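Local coordinates for YfkN protein (Bacillus subtilis subsp. subtilis, PDB 3GVE) that belongs to the calcineurin-like metallophosphoesterase family and holds a magnesium ion and a manganese ion side by side in one two-metal site, at residues A[170-175]-A[214-219]; A[227-232]-A[247-252]. All coordinates share one frame; numbering follows the deposited sequence.

Contact 1: residues A[170-175]-A[214-219]; sequences FVPPQI and LAHTGI. With MG (magnesium ion), chain D.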
ATOM      1  N   PHE A 170      -1.807  11.731 -20.002  1.00  7.97           N
ATOM      2  CA  PHE A 170      -2.638  12.526 -19.087  1.00  8.57           C
ATOM      3  C   PHE A 170      -2.456  12.111 -17.638  1.00  8.10           C
ATOM      4  O   PHE A 170      -2.276  10.942 -17.348  1.00  8.65           O
ATOM      5  CB  PHE A 170      -4.130  12.391 -19.437  1.00  9.62           C
ATOM      6  CG  PHE A 170      -4.418  12.567 -20.885  1.00  9.54           C
ATOM      7  CD1 PHE A 170      -4.467  13.829 -21.455  1.00  9.65           C
ATOM      8  CD2 PHE A 170      -4.615  11.470 -21.684  1.00 10.71           C
ATOM      9  CE1 PHE A 170      -4.718  13.980 -22.802  1.00 10.90           C
ATOM     10  CE2 PHE A 170      -4.874  11.613 -23.031  1.00 10.99           C
ATOM     11  CZ  PHE A 170      -4.923  12.880 -23.596  1.00 11.60           C
ATOM     12  N   VAL A 171      -2.540  13.086 -16.741  1.00  8.36           N
ATOM     13  CA  VAL A 171      -2.471  12.850 -15.297  1.00  7.85           C
ATOM     14  C   VAL A 171      -3.684  13.511 -14.624  1.00  8.22           C
ATOM     15  O   VAL A 171      -4.253  14.442 -15.159  1.00  9.24           O
ATOM     16  CB  VAL A 171      -1.122  13.389 -14.713  1.00  8.77           C
ATOM     17  CG1 VAL A 171      -1.128  14.919 -14.658  1.00  9.66           C
ATOM     18  CG2 VAL A 171      -0.826  12.795 -13.336  1.00  9.74           C
ATOM     19  N   PRO A 172      -4.108  13.025 -13.463  1.00  8.31           N
ATOM     20  CA  PRO A 172      -5.291  13.650 -12.847  1.00  9.48           C
ATOM     21  C   PRO A 172      -4.993  15.072 -12.348  1.00  8.91           C
ATOM     22  O   PRO A 172      -3.938  15.342 -11.816  1.00  9.89           O
ATOM     23  CB  PRO A 172      -5.620  12.723 -11.667  1.00  9.86           C
ATOM     24  CG  PRO A 172      -5.041  11.381 -12.085  1.00 10.12           C
ATOM     25  CD  PRO A 172      -3.742  11.775 -12.771  1.00  9.45           C
ATOM     26  N   PRO A 173      -5.955  15.975 -12.523  1.00 10.03           N
ATOM     27  CA  PRO A 173      -5.777  17.355 -12.052  1.00 10.59           C
ATOM     28  C   PRO A 173      -5.639  17.472 -10.538  1.00 10.01           C
ATOM     29  O   PRO A 173      -5.159  18.491 -10.077  1.00 10.65           O
ATOM     30  CB  PRO A 173      -7.039  18.082 -12.547  1.00 12.33           C
ATOM     31  CG  PRO A 173      -7.660  17.214 -13.532  1.00 14.40           C
ATOM     32  CD  PRO A 173      -7.211  15.806 -13.279  1.00 11.26           C
ATOM     33  N   GLN A 174      -6.010  16.421  -9.825  1.00  9.14           N
ATOM     34  CA  GLN A 174      -5.929  16.369  -8.385  1.00  9.84           C
ATOM     35  C   GLN A 174      -4.490  16.404  -7.857  1.00 10.15           C
ATOM     36  O   GLN A 174      -4.295  16.490  -6.659  1.00 10.85           O
ATOM     37  CB  GLN A 174      -6.660  15.117  -7.875  1.00 10.10           C
ATOM     38  CG  GLN A 174      -8.177  15.178  -7.939  1.00 11.16           C
ATOM     39  CD  GLN A 174      -8.736  14.995  -9.340  1.00 10.43           C
ATOM     40  OE1 GLN A 174      -8.044  14.589 -10.250  1.00 10.56           O
ATOM     41  NE2 GLN A 174     -10.015  15.294  -9.504  1.00 11.46           N
ATOM     42  N   ILE A 175      -3.492  16.350  -8.738  1.00  9.80           N
ATOM     43  CA  ILE A 175      -2.103  16.509  -8.277  1.00  9.77           C
ATOM     44  C   ILE A 175      -1.918  17.884  -7.606  1.00  9.96           C
ATOM     45  O   ILE A 175      -1.073  18.057  -6.784  1.00 11.17           O
ATOM     46  CB  ILE A 175      -1.048  16.311  -9.410  1.00  9.80           C
ATOM     47  CG1 ILE A 175      -1.189  17.365 -10.509  1.00 10.99           C
ATOM     48  CG2 ILE A 175      -1.117  14.899  -9.993  1.00  9.67           C
ATOM     49  CD1 ILE A 175      -0.013  17.329 -11.532  1.00 11.05           C
ATOM     50  N   LEU A 214      -1.720   7.290 -23.083  1.00  8.01           N
ATOM     51  CA  LEU A 214      -1.224   6.835 -21.804  1.00  7.81           C
ATOM     52  C   LEU A 214      -1.986   7.650 -20.751  1.00  7.42           C
ATOM     53  O   LEU A 214      -1.567   8.700 -20.312  1.00  8.18           O
ATOM     54  CB  LEU A 214       0.290   7.017 -21.747  1.00  8.22           C
ATOM     55  CG  LEU A 214       1.034   6.412 -22.958  1.00  8.70           C
ATOM     56  CD1 LEU A 214       2.525   6.648 -22.869  1.00  9.62           C
ATOM     57  CD2 LEU A 214       0.750   4.935 -23.159  1.00  9.47           C
ATOM     58  N   ALA A 215      -3.161   7.137 -20.411  1.00  7.74           N
ATOM     59  CA  ALA A 215      -4.093   7.852 -19.568  1.00  8.40           C
ATOM     60  C   ALA A 215      -3.944   7.400 -18.129  1.00  7.14           C
ATOM     61  O   ALA A 215      -4.473   6.381 -17.739  1.00  7.41           O
ATOM     62  CB  ALA A 215      -5.515   7.618 -20.069  1.00  9.48           C
ATOM     63  N   HIS A 216      -3.202   8.179 -17.348  1.00  7.68           N
ATOM     64  CA  HIS A 216      -3.013   7.828 -15.937  1.00  7.53           C
ATOM     65  C   HIS A 216      -4.233   8.296 -15.166  1.00  7.36           C
ATOM     66  O   HIS A 216      -4.241   9.333 -14.528  1.00  8.28           O
ATOM     67  CB  HIS A 216      -1.724   8.354 -15.282  1.00  8.00           C
ATOM     68  CG  HIS A 216      -1.490   7.732 -13.936  1.00  7.54           C
ATOM     69  ND1 HIS A 216      -0.824   6.538 -13.791  1.00  8.45           N
ATOM     70  CD2 HIS A 216      -1.959   8.048 -12.705  1.00  8.02           C
ATOM     71  CE1 HIS A 216      -0.851   6.168 -12.524  1.00  8.55           C
ATOM     72  NE2 HIS A 216      -1.526   7.072 -11.841  1.00  8.81           N
ATOM     73  N   THR A 217      -5.264   7.475 -15.267  1.00  7.68           N
ATOM     74  CA  THR A 217      -6.595   7.804 -14.780  1.00  8.33           C
ATOM     75  C   THR A 217      -7.434   6.547 -14.971  1.00  7.29           C
ATOM     76  O   THR A 217      -7.197   5.786 -15.873  1.00  8.55           O
ATOM     77  CB  THR A 217      -7.168   9.033 -15.540  1.00  8.77           C
ATOM     78  OG1 THR A 217      -8.416   9.433 -14.969  1.00  9.11           O
ATOM     79  CG2 THR A 217      -7.345   8.760 -17.038  1.00 10.38           C
ATOM     80  N   GLY A 218      -8.398   6.344 -14.088  1.00  8.12           N
ATOM     81  CA  GLY A 218      -9.194   5.137 -14.079  1.00  8.44           C
ATOM     82  C   GLY A 218     -10.526   5.288 -14.774  1.00  8.26           C
ATOM     83  O   GLY A 218     -10.769   6.224 -15.515  1.00  8.91           O
ATOM     84  N   ILE A 219     -11.395   4.332 -14.481  1.00  8.11           N
ATOM     85  CA  ILE A 219     -12.634   4.087 -15.202  1.00  8.58           C
ATOM     86  C   ILE A 219     -13.807   4.204 -14.251  1.00  9.40           C
ATOM     87  O   ILE A 219     -13.778   3.638 -13.175  1.00 12.03           O
ATOM     88  CB  ILE A 219     -12.638   2.643 -15.809  1.00  9.81           C
ATOM     89  CG1 ILE A 219     -11.515   2.475 -16.839  1.00 10.54           C
ATOM     90  CG2 ILE A 219     -14.009   2.298 -16.382  1.00 11.83           C
ATOM     91  CD1 ILE A 219     -11.139   1.022 -17.142  1.00 11.44           C
TER
HETATM   92 MG    MG D 403      -1.981   7.265  -9.571  1.00  8.74          MG
HETATM   93  O   HOH W   1      -2.643   5.326  -8.244  1.00  9.99           O
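The Phe-170 ring meets Ala-215 at its edge: the CA of Ala-215 lies near the ring plane, and CD2 of Phe-170 is 4.3 Å from Ala-215 CB. Pro-172 likewise comes to an edge of the His-216 imidazole, its CD near the ring plane and 4.1 Å from His-216 CD2. Pro-172 CD also sits 3.0 Å from the carbonyl O of His-216, so apolar ring carbons lie against a buried oxygen that has no hydrogen-bond partner in the model. The backbones join as parallel strands. Phe-170 N donates to Leu-214 O (3.1 Å), and His-216 N donates to Phe-170 O (2.9 Å, N-H...O angle 145°). His-216 then leaves the strand as the centre of an inverse gamma turn. With CG anti to the backbone N (chi1 -169°), His-216 NE2 binds the magnesium ion at 2.3 Å, while ND1 is hydrogen-bonded to Asn-62 O; with both nitrogens engaged, the rotation of the ring is fixed. Asp-64, Asn-108 and His-249 complete the protein ligands of this metal. Placing a metal-binding histidine just past the C-terminal end of a strand is characteristic of the calcineurin-like fold. On the sheet face that carries Phe-170 and Ala-215, helix 192-205 packs on Phe-170 and helix 232-238 on Ala-215; strand 210-215 itself runs between strands 160-170 and 244-247.

Contact 2: residues A[227-232]-A[247-252]; sequences GAENAV and SGHQHG. With MG (magnesium ion), chain D; MN (manganese (II) ion), chain C.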
ATOM      1  N   GLY A 227     -12.710  17.915 -14.926  1.00 13.84           N
ATOM      2  CA  GLY A 227     -11.990  17.889 -13.668  1.00 13.39           C
ATOM      3  C   GLY A 227     -12.006  16.534 -12.985  1.00 12.54           C
ATOM      4  O   GLY A 227     -11.435  16.369 -11.915  1.00 14.15           O
ATOM      5  N   ALA A 228     -12.691  15.569 -13.595  1.00 11.17           N
ATOM      6  CA  ALA A 228     -12.797  14.222 -13.026  1.00 11.06           C
ATOM      7  C   ALA A 228     -11.437  13.548 -12.856  1.00 10.54           C
ATOM      8  O   ALA A 228     -10.573  13.638 -13.715  1.00 11.36           O
ATOM      9  CB  ALA A 228     -13.688  13.368 -13.880  1.00 11.31           C
ATOM     10  N   GLU A 229     -11.288  12.868 -11.728  1.00  9.87           N
ATOM     11  CA  GLU A 229     -10.082  12.122 -11.407  1.00  9.70           C
ATOM     12  C   GLU A 229      -9.899  10.892 -12.296  1.00  9.09           C
ATOM     13  O   GLU A 229      -8.785  10.597 -12.719  1.00  9.65           O
ATOM     14  CB  GLU A 229     -10.140  11.700  -9.935  1.00 10.59           C
ATOM     15  CG  GLU A 229      -8.904  10.944  -9.431  1.00 11.33           C
ATOM     16  CD  GLU A 229      -8.924  10.658  -7.936  1.00 12.40           C
ATOM     17  OE1 GLU A 229      -9.713  11.297  -7.221  1.00 15.51           O
ATOM     18  OE2 GLU A 229      -8.154   9.808  -7.483  1.00 11.46           O
ATOM     19  N   ASN A 230     -11.002  10.183 -12.541  1.00  8.84           N
ATOM     20  CA  ASN A 230     -11.013   8.912 -13.260  1.00  8.79           C
ATOM     21  C   ASN A 230     -11.855   9.043 -14.527  1.00  8.76           C
ATOM     22  O   ASN A 230     -13.038   8.799 -14.522  1.00  9.79           O
ATOM     23  CB  ASN A 230     -11.513   7.796 -12.327  1.00  9.12           C
ATOM     24  CG  ASN A 230     -10.499   7.476 -11.239  1.00  9.82           C
ATOM     25  OD1 ASN A 230      -9.375   7.109 -11.526  1.00 10.58           O
ATOM     26  ND2 ASN A 230     -10.900   7.625  -9.985  1.00 10.52           N
ATOM     27  N   ALA A 231     -11.190   9.435 -15.598  1.00  8.63           N
ATOM     28  CA  ALA A 231     -11.840   9.986 -16.773  1.00  9.23           C
ATOM     29  C   ALA A 231     -11.824   9.130 -18.033  1.00  8.60           C
ATOM     30  O   ALA A 231     -12.159   9.627 -19.082  1.00  9.27           O
ATOM     31  CB  ALA A 231     -11.227  11.374 -17.090  1.00  9.82           C
ATOM     32  N   VAL A 232     -11.421   7.867 -17.937  1.00  8.20           N
ATOM     33  CA  VAL A 232     -11.315   7.028 -19.136  1.00  8.60           C
ATOM     34  C   VAL A 232     -12.630   6.905 -19.934  1.00  8.54           C
ATOM     35  O   VAL A 232     -12.624   6.936 -21.146  1.00  8.84           O
ATOM     36  CB  VAL A 232     -10.747   5.636 -18.811  1.00  9.73           C
ATOM     37  CG1 VAL A 232     -10.921   4.703 -20.028  1.00  9.90           C
ATOM     38  CG2 VAL A 232      -9.258   5.756 -18.439  1.00 11.05           C
ATOM     39  N   SER A 247      -5.011   2.518 -19.216  0.50  7.62           N
ATOM     40  CA  SER A 247      -5.595   3.110 -18.037  0.50  8.51           C
ATOM     41  C   SER A 247      -4.836   2.575 -16.838  0.50  7.84           C
ATOM     42  O   SER A 247      -4.210   1.552 -16.872  0.50  9.09           O
ATOM     43  CB  SER A 247      -7.084   2.742 -17.974  0.50  9.46           C
ATOM     44  OG  SER A 247      -7.730   3.224 -16.810  0.50  7.56           O
ATOM     45  N   GLY A 248      -4.918   3.320 -15.764  1.00  8.34           N
ATOM     46  CA  GLY A 248      -4.286   2.979 -14.491  1.00  8.55           C
ATOM     47  C   GLY A 248      -4.955   3.719 -13.333  1.00  7.92           C
ATOM     48  O   GLY A 248      -6.157   3.917 -13.342  1.00  8.30           O
ATOM     49  N   HIS A 249      -4.114   4.118 -12.386  1.00  7.58           N
ATOM     50  CA  HIS A 249      -4.436   4.944 -11.239  1.00  8.18           C
ATOM     51  C   HIS A 249      -5.252   4.197 -10.176  1.00  8.29           C
ATOM     52  O   HIS A 249      -4.917   4.259  -9.021  1.00  8.89           O
ATOM     53  CB  HIS A 249      -5.103   6.252 -11.678  1.00  8.90           C
ATOM     54  CG  HIS A 249      -5.357   7.206 -10.557  1.00  8.44           C
ATOM     55  ND1 HIS A 249      -4.345   7.721  -9.772  1.00  8.98           N
ATOM     56  CD2 HIS A 249      -6.511   7.740 -10.090  1.00  8.61           C
ATOM     57  CE1 HIS A 249      -4.870   8.532  -8.872  1.00  8.99           C
ATOM     58  NE2 HIS A 249      -6.181   8.557  -9.040  1.00  9.68           N
ATOM     59  N   GLN A 250      -6.328   3.522 -10.573  1.00  8.41           N
ATOM     60  CA  GLN A 250      -7.228   2.850  -9.631  1.00  8.71           C
ATOM     61  C   GLN A 250      -6.681   1.537  -9.066  1.00  8.44           C
ATOM     62  O   GLN A 250      -7.173   1.041  -8.069  1.00 10.44           O
ATOM     63  CB  GLN A 250      -8.592   2.596 -10.272  1.00  9.43           C
ATOM     64  CG  GLN A 250      -9.502   3.806 -10.288  1.00 10.35           C
ATOM     65  CD  GLN A 250     -10.717   3.612 -11.182  1.00 10.90           C
ATOM     66  OE1 GLN A 250     -10.697   2.848 -12.121  1.00 11.01           O
ATOM     67  NE2 GLN A 250     -11.766   4.350 -10.892  1.00 12.46           N
ATOM     68  N   HIS A 251      -5.657   0.986  -9.700  1.00  8.26           N
ATOM     69  CA  HIS A 251      -5.094  -0.296  -9.265  1.00  9.10           C
ATOM     70  C   HIS A 251      -6.119  -1.448  -9.428  1.00  8.99           C
ATOM     71  O   HIS A 251      -6.025  -2.464  -8.752  1.00 10.11           O
ATOM     72  CB  HIS A 251      -4.540  -0.225  -7.816  1.00 10.01           C
ATOM     73  CG  HIS A 251      -3.363   0.699  -7.632  1.00 10.06           C
ATOM     74  ND1 HIS A 251      -2.513   0.591  -6.557  1.00 11.49           N
ATOM     75  CD2 HIS A 251      -2.907   1.749  -8.363  1.00 10.35           C
ATOM     76  CE1 HIS A 251      -1.569   1.514  -6.644  1.00 11.32           C
ATOM     77  NE2 HIS A 251      -1.798   2.246  -7.718  1.00 10.65           N
ATOM     78  N   GLY A 252      -7.073  -1.276 -10.344  1.00  9.38           N
ATOM     79  CA  GLY A 252      -8.066  -2.293 -10.671  1.00  9.39           C
ATOM     80  C   GLY A 252      -7.727  -3.105 -11.910  1.00  9.15           C
ATOM     81  O   GLY A 252      -6.602  -3.030 -12.390  1.00  9.20           O
TER
HETATM   82 MG    MG D 403      -1.981   7.265  -9.571  1.00  8.74          MG
HETATM   83 MN    MN C 402      -0.759   4.187  -8.179  1.00  9.50          MN
HETATM   84  O   HOH W   1      -2.643   5.326  -8.244  1.00  9.99           O
HETATM   85  O   HOH W   2      -0.910   5.054  -6.113  1.00 11.75           O
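Glu-229 reaches NE2 of the His-249 ring, the nitrogen not bound to metal: His-249 NE2 donates to Glu-229 OE2 over 2.8 Å in an almost straight bond (171°). The carboxylate oxygen lies in the ring plane and accepts through its anti lone pair, although the two flat groups are turned 59° apart. Glu-229 spans the gap with an extended chain, its CG anti to the backbone N (chi1 -178°). Beside it, Asn-230 brings OD1 to the same ring's edge, 3.3 Å from His-249 CD2, while its amide lies obliquely against that of Gln-250, with CG of Asn-230 3.4 Å from NE2 of Gln-250. Farther along, Val-232 CG2 packs against Ser-247 in the conformer modelled here. On the metal side, ND1 of His-249 binds magnesium at 2.4 Å and NE2 of His-251 binds manganese at 2.2 Å. This Gly-His-Gln-His segment is the GHxH motif of calcineurin-like metallophosphoesterases, its two histidines divided between the two metals. Water 1 bridges the ions and lies 2.6 Å from His-249 O, to which it appears to donate. Glu-229 is thus a second-shell residue: with NE2 held by Glu-229 and ND1 by the metal, the His-249 ring is fixed at both nitrogens. Outside this shell, Asn-230 OD1 accepts from Gly-218 N, and Gln-250 OE1 from Ile-219 N. Strand 275-280 packs against Val-232 and Ser-247, and Lys-341 of the second subunit packs on Gln-250.

From the N terminus, strand 160-170 runs into segment 170-175; the chain then passes through helix 192-205 and returns along strand 210-215, where contact 1 closes this largely helical excursion. Contact 2 follows in series: segment 227-232 leads into helix 232-238 and strand 244-247, and the chain comes back at 247-252 to close a shorter loop, with neither loop enclosing or crossing the other. Thr-217 joins the two contacts, its OG1 2.6 Å from Glu-229 O in a probable hydrogen bond. His-216 and His-249, just past the C-terminal ends of strands 210-215 and 244-247, bring both contacts to the magnesium ion, with strand 160-170 joined alongside 210-215.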